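Local coordinates for WbbM protein (Klebsiella pneumoniae, PDB 6U4B) that acts as a trimeric, bifunctional O-antigen polymerase, probably using two glycosyltransferase activities to build the chain, and binds magnesium, at residues D310-S315 with I405-V410; K557-A562 with V573-D578; P303-F308 with V336-K341; G316-N321 with E581-T586. All coordinates share one frame; numbering follows the deposited sequence.

Contact 1. Residues D310-S315 with I405-V410. With MG (magnesium ion), chain C.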
loop_
_atom_site.group_PDB
_atom_site.type_symbol
_atom_site.label_atom_id
_atom_site.label_comp_id
_atom_site.label_asym_id
_atom_site.label_seq_id
_atom_site.Cartn_x
_atom_site.Cartn_y
_atom_site.Cartn_z
ATOM N N ASP A 310 -17.153 -17.602 -8.575
ATOM C CA ASP A 310 -16.641 -17.085 -7.311
ATOM C C ASP A 310 -15.221 -17.569 -7.041
ATOM O O ASP A 310 -14.404 -16.827 -6.483
ATOM C CB ASP A 310 -17.575 -17.475 -6.167
ATOM C CG ASP A 310 -17.228 -16.771 -4.871
ATOM O OD1 ASP A 310 -16.692 -17.431 -3.956
ATOM O OD2 ASP A 310 -17.471 -15.549 -4.773
ATOM N N ASN A 311 -14.899 -18.802 -7.440
ATOM C CA ASN A 311 -13.566 -19.334 -7.181
ATOM C C ASN A 311 -12.483 -18.627 -7.986
ATOM O O ASN A 311 -11.306 -18.717 -7.623
ATOM C CB ASN A 311 -13.533 -20.838 -7.458
ATOM C CG ASN A 311 -13.913 -21.658 -6.240
ATOM O OD1 ASN A 311 -13.533 -21.331 -5.114
ATOM N ND2 ASN A 311 -14.669 -22.726 -6.458
ATOM N N TYR A 312 -12.844 -17.926 -9.062
ATOM C CA TYR A 312 -11.890 -17.125 -9.820
ATOM C C TYR A 312 -12.075 -15.631 -9.583
ATOM O O TYR A 312 -11.535 -14.814 -10.336
ATOM C CB TYR A 312 -11.985 -17.443 -11.313
ATOM C CG TYR A 312 -11.006 -18.501 -11.770
ATOM C CD1 TYR A 312 -10.517 -18.508 -13.071
ATOM C CD2 TYR A 312 -10.571 -19.496 -10.903
ATOM C CE1 TYR A 312 -9.620 -19.473 -13.494
ATOM C CE2 TYR A 312 -9.676 -20.465 -11.319
ATOM C CZ TYR A 312 -9.204 -20.449 -12.615
ATOM O OH TYR A 312 -8.312 -21.413 -13.032
ATOM N N ALA A 313 -12.827 -15.255 -8.547
ATOM C CA ALA A 313 -13.009 -13.841 -8.236
ATOM C C ALA A 313 -11.697 -13.179 -7.838
ATOM O O ALA A 313 -11.492 -11.996 -8.131
ATOM C CB ALA A 313 -14.047 -13.674 -7.125
ATOM N N ILE A 314 -10.805 -13.915 -7.172
ATOM C CA ILE A 314 -9.495 -13.366 -6.821
ATOM C C ILE A 314 -8.718 -13.015 -8.083
ATOM O O ILE A 314 -8.111 -11.942 -8.185
ATOM C CB ILE A 314 -8.717 -14.357 -5.938
ATOM C CG1 ILE A 314 -9.453 -14.582 -4.616
ATOM C CG2 ILE A 314 -7.302 -13.853 -5.689
ATOM C CD1 ILE A 314 -8.715 -15.479 -3.651
ATOM N N SER A 315 -8.731 -13.917 -9.065
ATOM C CA SER A 315 -8.067 -13.640 -10.332
ATOM C C SER A 315 -8.701 -12.448 -11.038
ATOM O O SER A 315 -7.994 -11.614 -11.618
ATOM C CB SER A 315 -8.114 -14.877 -11.225
ATOM O OG SER A 315 -7.572 -14.592 -12.496
ATOM N N ILE A 405 -11.524 -10.513 -22.336
ATOM C CA ILE A 405 -10.239 -10.969 -21.817
ATOM C C ILE A 405 -10.490 -12.044 -20.768
ATOM O O ILE A 405 -11.403 -11.928 -19.946
ATOM C CB ILE A 405 -9.411 -9.787 -21.258
ATOM C CG1 ILE A 405 -8.037 -10.259 -20.771
ATOM C CG2 ILE A 405 -10.171 -9.050 -20.155
ATOM C CD1 ILE A 405 -7.105 -9.121 -20.403
ATOM N N ASP A 406 -9.682 -13.103 -20.818
ATOM C CA ASP A 406 -9.746 -14.156 -19.812
ATOM C C ASP A 406 -9.525 -13.588 -18.412
ATOM O O ASP A 406 -8.815 -12.595 -18.220
ATOM C CB ASP A 406 -8.695 -15.229 -20.098
ATOM C CG ASP A 406 -9.230 -16.368 -20.942
ATOM O OD1 ASP A 406 -10.354 -16.248 -21.478
ATOM O OD2 ASP A 406 -8.522 -17.391 -21.062
ATOM N N SER A 407 -10.126 -14.243 -17.420
ATOM C CA SER A 407 -10.015 -13.775 -16.045
ATOM C C SER A 407 -8.667 -14.105 -15.417
ATOM O O SER A 407 -8.260 -13.422 -14.470
ATOM C CB SER A 407 -11.138 -14.366 -15.190
ATOM O OG SER A 407 -10.938 -15.750 -14.967
ATOM N N ASP A 408 -7.966 -15.120 -15.916
ATOM C CA ASP A 408 -6.661 -15.492 -15.365
ATOM C C ASP A 408 -5.528 -14.729 -16.047
ATOM O O ASP A 408 -4.526 -15.299 -16.479
ATOM C CB ASP A 408 -6.458 -16.999 -15.474
ATOM C CG ASP A 408 -6.609 -17.508 -16.894
ATOM O OD1 ASP A 408 -7.093 -16.745 -17.757
ATOM O OD2 ASP A 408 -6.235 -18.673 -17.147
ATOM N N THR A 409 -5.696 -13.411 -16.151
ATOM C CA THR A 409 -4.718 -12.546 -16.793
ATOM C C THR A 409 -4.481 -11.311 -15.931
ATOM O O THR A 409 -5.253 -11.003 -15.021
ATOM C CB THR A 409 -5.181 -12.098 -18.188
ATOM O OG1 THR A 409 -6.343 -11.269 -18.058
ATOM C CG2 THR A 409 -5.514 -13.300 -19.072
ATOM N N VAL A 410 -3.391 -10.608 -16.233
ATOM C CA VAL A 410 -3.184 -9.228 -15.813
ATOM C C VAL A 410 -2.647 -8.465 -17.014
ATOM O O VAL A 410 -1.868 -9.007 -17.806
ATOM C CB VAL A 410 -2.220 -9.097 -14.608
ATOM C CG1 VAL A 410 -2.804 -9.751 -13.360
ATOM C CG2 VAL A 410 -0.846 -9.670 -14.930
HETATM MG MG MG C . -7.105 -18.272 -19.715
HETATM O O HOH W 1 -5.147 -12.354 -12.674
#
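Tyr312 turns one edge of its ring toward Ser407: CD1 lies 3.4 Å from Ser407 OG, which sits near the ring plane. Further round the ring Asp408 CB is approached obliquely, and Trp568 meets the aromatic group edge-to-face. Tyr312 is also the N-cap residue of helix 313-325, so the contact sits at the start of that helix. Ala313 turns away, onto Phe308 of the preceding strand. The segment facing them, Asp406-Ser407-Asp408, is the Asp-X-Asp motif of GT-A glycosyltransferases such as family 8. Asp406 OD2 binds the magnesium ion at 2.1 Å, Asp408 faces it with both carboxylate oxygens, OD1 at 2.5 Å and OD2 at 2.7 Å, and His560 supplies a third ligand; Arg389 pairs with Asp406 OD1. Ser315, one helical turn in, turns its hydroxyl toward the loop between the two aspartates. With OG anti to its backbone N (chi1 175°), it donates to Ser407 O, although the OG-O separation of 2.4 Å is doubtfully short. Thr409 N reaches Ser407 O weakly, closing an inverse gamma turn centred on Asp408, while Thr409 OG1 donates to Asp406 O at 2.8 Å. A water bridges the backbones, donating to Ser315 O at 3.1 Å and to Thr409 O at 2.7 Å.

Contact 2. Residues K557-A562 with V573-D578. With MG (magnesium ion), chain C.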
loop_
_atom_site.group_PDB
_atom_site.type_symbol
_atom_site.label_atom_id
_atom_site.label_comp_id
_atom_site.label_asym_id
_atom_site.label_seq_id
_atom_site.Cartn_x
_atom_site.Cartn_y
_atom_site.Cartn_z
ATOM N N LYS A 557 2.221 -6.996 -22.948
ATOM C CA LYS A 557 1.107 -6.092 -22.713
ATOM C C LYS A 557 -0.045 -6.763 -21.982
ATOM O O LYS A 557 -0.842 -6.069 -21.338
ATOM C CB LYS A 557 0.621 -5.493 -24.038
ATOM C CG LYS A 557 1.663 -4.588 -24.677
ATOM C CD LYS A 557 1.119 -3.800 -25.852
ATOM C CE LYS A 557 2.143 -2.780 -26.331
ATOM N NZ LYS A 557 1.742 -2.126 -27.606
ATOM N N MET A 558 -0.135 -8.091 -22.055
ATOM C CA MET A 558 -1.043 -8.860 -21.215
ATOM C C MET A 558 -0.371 -10.186 -20.903
ATOM O O MET A 558 0.171 -10.834 -21.801
ATOM C CB MET A 558 -2.402 -9.084 -21.897
ATOM C CG MET A 558 -3.373 -9.948 -21.094
ATOM S SD MET A 558 -3.182 -11.731 -21.345
ATOM C CE MET A 558 -4.321 -12.020 -22.701
ATOM N N ILE A 559 -0.416 -10.581 -19.636
ATOM C CA ILE A 559 0.176 -11.826 -19.168
ATOM C C ILE A 559 -0.954 -12.814 -18.921
ATOM O O ILE A 559 -1.894 -12.518 -18.177
ATOM C CB ILE A 559 1.009 -11.604 -17.898
ATOM C CG1 ILE A 559 2.156 -10.637 -18.189
ATOM C CG2 ILE A 559 1.522 -12.927 -17.358
ATOM C CD1 ILE A 559 2.808 -10.058 -16.950
ATOM N N HIS A 560 -0.872 -13.983 -19.548
ATOM C CA HIS A 560 -1.917 -14.995 -19.468
ATOM C C HIS A 560 -1.416 -16.138 -18.593
ATOM O O HIS A 560 -0.505 -16.875 -18.985
ATOM C CB HIS A 560 -2.299 -15.490 -20.862
ATOM C CG HIS A 560 -3.600 -16.226 -20.903
ATOM N ND1 HIS A 560 -4.177 -16.655 -22.080
ATOM C CD2 HIS A 560 -4.441 -16.607 -19.912
ATOM C CE1 HIS A 560 -5.316 -17.267 -21.811
ATOM N NE2 HIS A 560 -5.499 -17.252 -20.503
ATOM N N TYR A 561 -2.021 -16.295 -17.415
ATOM C CA TYR A 561 -1.652 -17.392 -16.530
ATOM C C TYR A 561 -2.427 -18.653 -16.881
ATOM O O TYR A 561 -2.993 -19.312 -16.001
ATOM C CB TYR A 561 -1.879 -17.006 -15.072
ATOM C CG TYR A 561 -1.106 -15.778 -14.672
ATOM C CD1 TYR A 561 -1.703 -14.527 -14.694
ATOM C CD2 TYR A 561 0.231 -15.862 -14.307
ATOM C CE1 TYR A 561 -0.996 -13.396 -14.343
ATOM C CE2 TYR A 561 0.946 -14.737 -13.952
ATOM C CZ TYR A 561 0.325 -13.508 -13.973
ATOM O OH TYR A 561 1.028 -12.382 -13.622
ATOM N N ALA A 562 -2.446 -19.001 -18.163
ATOM C CA ALA A 562 -3.160 -20.191 -18.596
ATOM C C ALA A 562 -2.426 -21.445 -18.147
ATOM O O ALA A 562 -1.204 -21.551 -18.271
ATOM C CB ALA A 562 -3.327 -20.191 -20.114
ATOM N N VAL A 573 6.327 -19.231 -9.904
ATOM C CA VAL A 573 5.722 -19.081 -11.223
ATOM C C VAL A 573 6.319 -17.846 -11.887
ATOM O O VAL A 573 6.660 -16.867 -11.219
ATOM C CB VAL A 573 4.176 -19.001 -11.095
ATOM C CG1 VAL A 573 3.567 -18.076 -12.126
ATOM C CG2 VAL A 573 3.551 -20.386 -11.198
ATOM N N ASP A 574 6.478 -17.905 -13.209
ATOM C CA ASP A 574 6.935 -16.739 -13.956
ATOM C C ASP A 574 5.866 -15.651 -13.954
ATOM O O ASP A 574 4.664 -15.936 -14.003
ATOM C CB ASP A 574 7.284 -17.119 -15.395
ATOM C CG ASP A 574 8.640 -17.793 -15.515
ATOM O OD1 ASP A 574 9.511 -17.535 -14.658
ATOM O OD2 ASP A 574 8.834 -18.576 -16.469
ATOM N N PHE A 575 6.314 -14.393 -13.916
ATOM C CA PHE A 575 5.428 -13.229 -13.835
ATOM C C PHE A 575 4.580 -13.253 -12.566
ATOM O O PHE A 575 3.487 -12.682 -12.524
ATOM C CB PHE A 575 4.526 -13.115 -15.071
ATOM C CG PHE A 575 5.277 -13.005 -16.367
ATOM C CD1 PHE A 575 5.875 -11.811 -16.736
ATOM C CD2 PHE A 575 5.382 -14.093 -17.217
ATOM C CE1 PHE A 575 6.565 -11.703 -17.928
ATOM C CE2 PHE A 575 6.071 -13.992 -18.412
ATOM C CZ PHE A 575 6.663 -12.794 -18.768
ATOM N N TYR A 576 5.079 -13.921 -11.523
ATOM C CA TYR A 576 4.334 -14.011 -10.272
ATOM C C TYR A 576 4.227 -12.653 -9.590
ATOM O O TYR A 576 3.193 -12.335 -8.988
ATOM C CB TYR A 576 4.996 -15.028 -9.346
ATOM C CG TYR A 576 4.501 -14.986 -7.922
ATOM C CD1 TYR A 576 3.188 -15.310 -7.614
ATOM C CD2 TYR A 576 5.353 -14.634 -6.882
ATOM C CE1 TYR A 576 2.732 -15.276 -6.313
ATOM C CE2 TYR A 576 4.909 -14.598 -5.578
ATOM C CZ TYR A 576 3.599 -14.922 -5.297
ATOM O OH TYR A 576 3.153 -14.886 -3.997
ATOM N N ASP A 577 5.284 -11.840 -9.670
ATOM C CA ASP A 577 5.235 -10.510 -9.075
ATOM C C ASP A 577 4.206 -9.623 -9.766
ATOM O O ASP A 577 3.605 -8.756 -9.121
ATOM C CB ASP A 577 6.616 -9.858 -9.126
ATOM C CG ASP A 577 7.656 -10.625 -8.324
ATOM O OD1 ASP A 577 7.273 -11.406 -7.428
ATOM O OD2 ASP A 577 8.862 -10.442 -8.591
ATOM N N ASP A 578 3.989 -9.826 -11.070
ATOM C CA ASP A 578 3.001 -9.037 -11.798
ATOM C C ASP A 578 1.591 -9.288 -11.285
ATOM O O ASP A 578 0.741 -8.392 -11.339
ATOM C CB ASP A 578 3.076 -9.353 -13.289
ATOM C CG ASP A 578 4.434 -9.048 -13.877
ATOM O OD1 ASP A 578 4.673 -7.882 -14.253
ATOM O OD2 ASP A 578 5.271 -9.970 -13.938
HETATM MG MG MG C . -7.105 -18.272 -19.715
#
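Phe575 O takes two donors: Tyr561 OH across the contact at 2.7 Å and, weakly, Asp578 N at 3.2 Å within the first turn of the helix. The hydroxyl arrives 26° out of the carbonyl plane, while the oxygen itself lies in the plane of the tyrosine ring, at its edge. A type II beta turn from Val573 to Tyr576 presents this carbonyl, with Phe575 at the position of positive phi (61°). Beside the bond, Ile559 crosses Phe575 slantwise over one ring face; with CG1 anti to its carbonyl carbon (chi1 -61°), its CD1 comes 3.5 Å from Phe575 CD1 and 3.6 Å from Asp578 CG. Its other branch, CG2, lies 3.6 Å above the Tyr561 ring plane, offset toward the rim, so the isoleucine touches both aromatic rings. The carboxylate of Asp578 is turned to Lys412 in a salt bridge. His560, between Ile559 and Tyr561, points the other way and binds the magnesium ion through NE2 at 2.1 Å, with ND1 hydrogen-bonded to Asn526 OD1. Strand 558-560 runs between strands 409-411 and 527-528 in a small sheet, Pro567 of helix 567-570 touches Tyr561, and helix 576-583 starts at the turn.

Contact 3. Residues P303-F308 with V336-K341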
loop_
_atom_site.group_PDB
_atom_site.type_symbol
_atom_site.label_atom_id
_atom_site.label_comp_id
_atom_site.label_asym_id
_atom_site.label_seq_id
_atom_site.Cartn_x
_atom_site.Cartn_y
_atom_site.Cartn_z
ATOM N N PRO A 303 -15.132 -0.828 -23.686
ATOM C CA PRO A 303 -15.931 -1.912 -23.093
ATOM C C PRO A 303 -15.075 -3.154 -22.898
ATOM O O PRO A 303 -14.512 -3.693 -23.855
ATOM C CB PRO A 303 -17.041 -2.145 -24.129
ATOM C CG PRO A 303 -16.964 -0.969 -25.075
ATOM C CD PRO A 303 -15.528 -0.560 -25.075
ATOM N N VAL A 304 -14.984 -3.613 -21.654
ATOM C CA VAL A 304 -14.175 -4.769 -21.288
ATOM C C VAL A 304 -15.092 -5.810 -20.666
ATOM O O VAL A 304 -15.826 -5.510 -19.717
ATOM C CB VAL A 304 -13.042 -4.385 -20.320
ATOM C CG1 VAL A 304 -12.239 -5.617 -19.931
ATOM C CG2 VAL A 304 -12.149 -3.325 -20.949
ATOM N N VAL A 305 -15.047 -7.029 -21.194
ATOM C CA VAL A 305 -15.932 -8.104 -20.762
ATOM C C VAL A 305 -15.093 -9.218 -20.156
ATOM O O VAL A 305 -14.149 -9.710 -20.788
ATOM C CB VAL A 305 -16.792 -8.627 -21.925
ATOM C CG1 VAL A 305 -17.653 -9.791 -21.460
ATOM C CG2 VAL A 305 -17.657 -7.508 -22.456
ATOM N N ILE A 306 -15.441 -9.608 -18.933
ATOM C CA ILE A 306 -14.760 -10.665 -18.199
ATOM C C ILE A 306 -15.812 -11.646 -17.700
ATOM O O ILE A 306 -16.962 -11.276 -17.449
ATOM C CB ILE A 306 -13.936 -10.103 -17.018
ATOM C CG1 ILE A 306 -13.203 -8.826 -17.431
ATOM C CG2 ILE A 306 -12.941 -11.137 -16.522
ATOM C CD1 ILE A 306 -12.630 -8.044 -16.266
ATOM N N SER A 307 -15.410 -12.906 -17.552
ATOM C CA SER A 307 -16.312 -13.952 -17.094
ATOM C C SER A 307 -15.594 -14.830 -16.083
ATOM O O SER A 307 -14.507 -15.342 -16.367
ATOM C CB SER A 307 -16.817 -14.795 -18.273
ATOM O OG SER A 307 -17.576 -15.904 -17.831
ATOM N N PHE A 308 -16.196 -14.999 -14.907
ATOM C CA PHE A 308 -15.643 -15.909 -13.912
ATOM C C PHE A 308 -16.706 -16.238 -12.875
ATOM O O PHE A 308 -17.720 -15.546 -12.748
ATOM C CB PHE A 308 -14.390 -15.327 -13.234
ATOM C CG PHE A 308 -14.582 -13.950 -12.654
ATOM C CD1 PHE A 308 -14.175 -12.825 -13.356
ATOM C CD2 PHE A 308 -15.142 -13.780 -11.396
ATOM C CE1 PHE A 308 -14.334 -11.559 -12.822
ATOM C CE2 PHE A 308 -15.307 -12.516 -10.857
ATOM C CZ PHE A 308 -14.902 -11.402 -11.570
ATOM N N VAL A 336 -17.763 -5.070 -17.659
ATOM C CA VAL A 336 -18.922 -5.897 -17.345
ATOM C C VAL A 336 -18.429 -7.304 -17.048
ATOM O O VAL A 336 -17.752 -7.917 -17.883
ATOM C CB VAL A 336 -19.951 -5.918 -18.487
ATOM C CG1 VAL A 336 -21.067 -6.901 -18.170
ATOM C CG2 VAL A 336 -20.514 -4.524 -18.723
ATOM N N VAL A 337 -18.769 -7.816 -15.870
ATOM C CA VAL A 337 -18.398 -9.166 -15.463
ATOM C C VAL A 337 -19.603 -10.077 -15.645
ATOM O O VAL A 337 -20.650 -9.871 -15.017
ATOM C CB VAL A 337 -17.899 -9.199 -14.011
ATOM C CG1 VAL A 337 -17.804 -10.637 -13.522
ATOM C CG2 VAL A 337 -16.546 -8.498 -13.895
ATOM N N LEU A 338 -19.462 -11.081 -16.510
ATOM C CA LEU A 338 -20.459 -12.140 -16.635
ATOM C C LEU A 338 -20.214 -13.119 -15.498
ATOM O O LEU A 338 -19.373 -14.015 -15.606
ATOM C CB LEU A 338 -20.355 -12.824 -17.993
ATOM C CG LEU A 338 -20.312 -11.873 -19.192
ATOM C CD1 LEU A 338 -20.158 -12.647 -20.496
ATOM C CD2 LEU A 338 -21.558 -11.013 -19.216
ATOM N N GLU A 339 -20.941 -12.948 -14.397
ATOM C CA GLU A 339 -20.647 -13.651 -13.158
ATOM C C GLU A 339 -21.479 -14.920 -13.040
ATOM O O GLU A 339 -22.655 -14.948 -13.415
ATOM C CB GLU A 339 -20.887 -12.748 -11.945
ATOM C CG GLU A 339 -22.297 -12.181 -11.819
ATOM C CD GLU A 339 -23.212 -13.054 -10.975
ATOM O OE1 GLU A 339 -24.446 -12.953 -11.137
ATOM O OE2 GLU A 339 -22.699 -13.844 -10.153
ATOM N N ASN A 340 -20.855 -15.972 -12.525
ATOM C CA ASN A 340 -21.499 -17.257 -12.270
ATOM C C ASN A 340 -21.484 -17.482 -10.760
ATOM O O ASN A 340 -20.576 -18.117 -10.217
ATOM C CB ASN A 340 -20.792 -18.387 -13.023
ATOM C CG ASN A 340 -21.394 -19.754 -12.733
ATOM O OD1 ASN A 340 -22.530 -19.864 -12.270
ATOM N ND2 ASN A 340 -20.627 -20.805 -13.005
ATOM N N LYS A 341 -22.505 -16.946 -10.085
ATOM C CA LYS A 341 -22.690 -17.116 -8.645
ATOM C C LYS A 341 -21.473 -16.631 -7.859
ATOM O O LYS A 341 -21.012 -17.285 -6.921
ATOM C CB LYS A 341 -23.030 -18.567 -8.305
ATOM C CG LYS A 341 -24.352 -19.030 -8.910
ATOM C CD LYS A 341 -24.592 -20.508 -8.674
ATOM C CE LYS A 341 -25.824 -20.995 -9.424
ATOM N NZ LYS A 341 -27.083 -20.373 -8.919
HETATM O O HOH W 2 -18.851 -17.129 -15.689
#
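Val337 lays its isopropyl group over the Phe308 ring of the neighbouring strand. From the backbone outward, Val337 CB passes 4.1 Å from Ile306 O, and the chain then forks. Val337 CG1, anti to the backbone N (chi1 168°), hangs over the ring face in a CH-pi contact, 3.9 Å from the Phe308 ring centroid and 28° off its normal; its nearest ring atom is CZ. Val337 CG2 takes the other branch, meeting Phe308 CE1 and, at 4.4 Å, Ile306 CB. The phenylalanine comes to meet the valine because its CG lies between backbone N and carbonyl carbon (chi1 53°), and Ile306 CG2 stands in the ring plane at its edge. Strands 302-309 and 333-340 are neighbours in parallel pairing, the two strands of a beta-alpha-beta unit in a Rossmann-like glycosyltransferase sheet, with helix 313-325 as the connection. That helix covers the face formed by Ile306, Phe308 and Val337, where Leu319 and Ile320 pack on Ile306. The backbones alternate as donor and acceptor: Val336 N to Val304 O, Ile306 N to Val336 O at 3.1 Å, then Leu338 N to Ile306 O at 2.7 Å. Toward the C-terminal end Phe308 N to Leu338 O is weak, and Asn340 N to Phe308 O is 3.2 Å. On the other face Val305 CG1 touches Leu338 CD1 at 3.9 Å. Further along that face, a water lies 2.8 Å from Ser307 OG and donates to Leu338 O.

Contact 4. Residues G316-N321 with E581-T586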
loop_
_atom_site.group_PDB
_atom_site.type_symbol
_atom_site.label_atom_id
_atom_site.label_comp_id
_atom_site.label_asym_id
_atom_site.label_seq_id
_atom_site.Cartn_x
_atom_site.Cartn_y
_atom_site.Cartn_z
ATOM N N GLY A 316 -10.033 -12.356 -11.007
ATOM C CA GLY A 316 -10.702 -11.222 -11.619
ATOM C C GLY A 316 -10.394 -9.906 -10.936
ATOM O O GLY A 316 -10.315 -8.865 -11.594
ATOM N N GLY A 317 -10.218 -9.929 -9.613
ATOM C CA GLY A 317 -9.837 -8.715 -8.909
ATOM C C GLY A 317 -8.476 -8.199 -9.335
ATOM O O GLY A 317 -8.300 -7.001 -9.571
ATOM N N ALA A 318 -7.495 -9.100 -9.438
ATOM C CA ALA A 318 -6.167 -8.701 -9.893
ATOM C C ALA A 318 -6.215 -8.147 -11.310
ATOM O O ALA A 318 -5.574 -7.131 -11.610
ATOM C CB ALA A 318 -5.210 -9.889 -9.814
ATOM N N LEU A 319 -6.980 -8.796 -12.192
ATOM C CA LEU A 319 -7.117 -8.316 -13.563
ATOM C C LEU A 319 -7.725 -6.921 -13.598
ATOM O O LEU A 319 -7.173 -6.005 -14.220
ATOM C CB LEU A 319 -7.964 -9.293 -14.377
ATOM C CG LEU A 319 -8.373 -8.836 -15.780
ATOM C CD1 LEU A 319 -7.150 -8.534 -16.645
ATOM C CD2 LEU A 319 -9.268 -9.877 -16.443
ATOM N N ILE A 320 -8.871 -6.741 -12.934
ATOM C CA ILE A 320 -9.546 -5.446 -12.942
ATOM C C ILE A 320 -8.648 -4.376 -12.341
ATOM O O ILE A 320 -8.579 -3.245 -12.842
ATOM C CB ILE A 320 -10.896 -5.543 -12.206
ATOM C CG1 ILE A 320 -11.904 -6.334 -13.048
ATOM C CG2 ILE A 320 -11.433 -4.157 -11.873
ATOM C CD1 ILE A 320 -13.179 -6.685 -12.314
ATOM N N ASN A 321 -7.933 -4.714 -11.267
ATOM C CA ASN A 321 -6.990 -3.761 -10.697
ATOM C C ASN A 321 -5.880 -3.427 -11.688
ATOM O O ASN A 321 -5.461 -2.268 -11.789
ATOM C CB ASN A 321 -6.410 -4.307 -9.395
ATOM C CG ASN A 321 -6.381 -3.268 -8.298
ATOM O OD1 ASN A 321 -7.067 -2.249 -8.380
ATOM N ND2 ASN A 321 -5.589 -3.518 -7.262
ATOM N N GLU A 581 1.460 -7.805 -7.469
ATOM C CA GLU A 581 1.405 -6.349 -7.565
ATOM C C GLU A 581 -0.031 -5.837 -7.620
ATOM O O GLU A 581 -0.351 -4.795 -7.038
ATOM C CB GLU A 581 2.182 -5.900 -8.804
ATOM C CG GLU A 581 2.176 -4.411 -9.079
ATOM C CD GLU A 581 2.685 -4.093 -10.476
ATOM O OE1 GLU A 581 1.999 -3.353 -11.212
ATOM O OE2 GLU A 581 3.764 -4.600 -10.846
ATOM N N ASN A 582 -0.912 -6.561 -8.306
ATOM C CA ASN A 582 -2.288 -6.122 -8.486
ATOM C C ASN A 582 -3.240 -6.669 -7.433
ATOM O O ASN A 582 -4.362 -6.166 -7.315
ATOM C CB ASN A 582 -2.780 -6.510 -9.885
ATOM C CG ASN A 582 -2.054 -5.760 -10.979
ATOM O OD1 ASN A 582 -2.208 -4.546 -11.117
ATOM N ND2 ASN A 582 -1.254 -6.476 -11.761
ATOM N N ILE A 583 -2.829 -7.679 -6.667
ATOM C CA ILE A 583 -3.660 -8.191 -5.585
ATOM C C ILE A 583 -3.254 -7.618 -4.229
ATOM O O ILE A 583 -4.031 -7.728 -3.268
ATOM C CB ILE A 583 -3.634 -9.734 -5.550
ATOM C CG1 ILE A 583 -4.996 -10.279 -5.120
ATOM C CG2 ILE A 583 -2.529 -10.243 -4.627
ATOM C CD1 ILE A 583 -6.110 -9.944 -6.090
ATOM N N ALA A 584 -2.070 -7.019 -4.121
ATOM C CA ALA A 584 -1.681 -6.351 -2.889
ATOM C C ALA A 584 -2.564 -5.132 -2.651
ATOM O O ALA A 584 -2.999 -4.459 -3.591
ATOM C CB ALA A 584 -0.207 -5.941 -2.950
ATOM N N ASN A 585 -2.837 -4.860 -1.376
ATOM C CA ASN A 585 -3.685 -3.743 -0.959
ATOM C C ASN A 585 -5.111 -3.891 -1.485
ATOM O O ASN A 585 -5.775 -2.907 -1.803
ATOM C CB ASN A 585 -3.087 -2.395 -1.375
ATOM C CG ASN A 585 -1.653 -2.227 -0.905
ATOM O OD1 ASN A 585 -1.393 -2.078 0.288
ATOM N ND2 ASN A 585 -0.715 -2.247 -1.844
ATOM N N THR A 586 -5.590 -5.128 -1.589
ATOM C CA THR A 586 -6.995 -5.428 -1.852
ATOM C C THR A 586 -7.483 -6.333 -0.727
ATOM O O THR A 586 -6.654 -6.834 0.042
ATOM C CB THR A 586 -7.186 -6.085 -3.228
ATOM O OG1 THR A 586 -6.651 -7.416 -3.205
ATOM C CG2 THR A 586 -6.492 -5.277 -4.316
#
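Asn321 and Ala318 of helix 313-325, the helix of a beta-alpha-beta unit, pack against the C-terminal end of helix 576-583 and the type II beta turn that follows it. The bond that joins them runs from Asn321 ND2 to Asn582 O, 2.9 Å long and nearly straight at 167°. The acceptor lies close to the amide plane of Asn321, whereas the donor stands 27° out of the carbonyl plane of Asn582. One turn earlier in the first helix the backbone meets a side chain: Ala318 O is 3.3 Å from Asn582 CB. Ile583 bends its chain toward the same spot, and its CD1 reaches Ala318 CB at 3.8 Å and Ala318 N at 3.7 Å. Gly317 C lies 4.4 Å from Ile583 CD1. In the next shell, Asn582 has CG anti to its carbonyl carbon (chi1 -67°), its ND2 bonds weakly back to Asp578 O of its own helix, and the side chain rests on Val410, two residues beyond the Asp-X-Asp motif. Thr586 comes at Asn321 from the opposite direction, placing CG2 3.5 Å from Asn321 ND2. Its hydroxyl faces back into the turn, with OG1 donating to Ile583 O at 2.6 Å; OG1 also weakly caps Trp588 N ahead of helix 589-596. Glu581 adds a salt bridge to Arg325 further along the first helix. Outermost, at the exposed tip of the turn, Asn585 OD1 shares a second magnesium ion with the OD1 atoms of Asn585 from the two neighbouring subunits.

All four contacts lie in the glycosyltransferase family 8 range and the C-terminal part after it. Contact 3 joins the two strands flanking helix 313-325; the start of that helix serves contact 1 and its middle contact 4, the two centres lying about 10 Å apart. Contact 2 is centred about 12 Å from contact 1, and their strands 409-411 and 558-560 pair in one small sheet, bringing Asp406, Asp408 and His560 onto the same ion. Along the chain, contacts 1, 3 and 4 interleave, and contact 2 nests within the loop closed by contact 4, sharing helix 576-583. The chain runs from the core sheet past the metal site to a C-terminal turn, where the three subunits share a second magnesium ion.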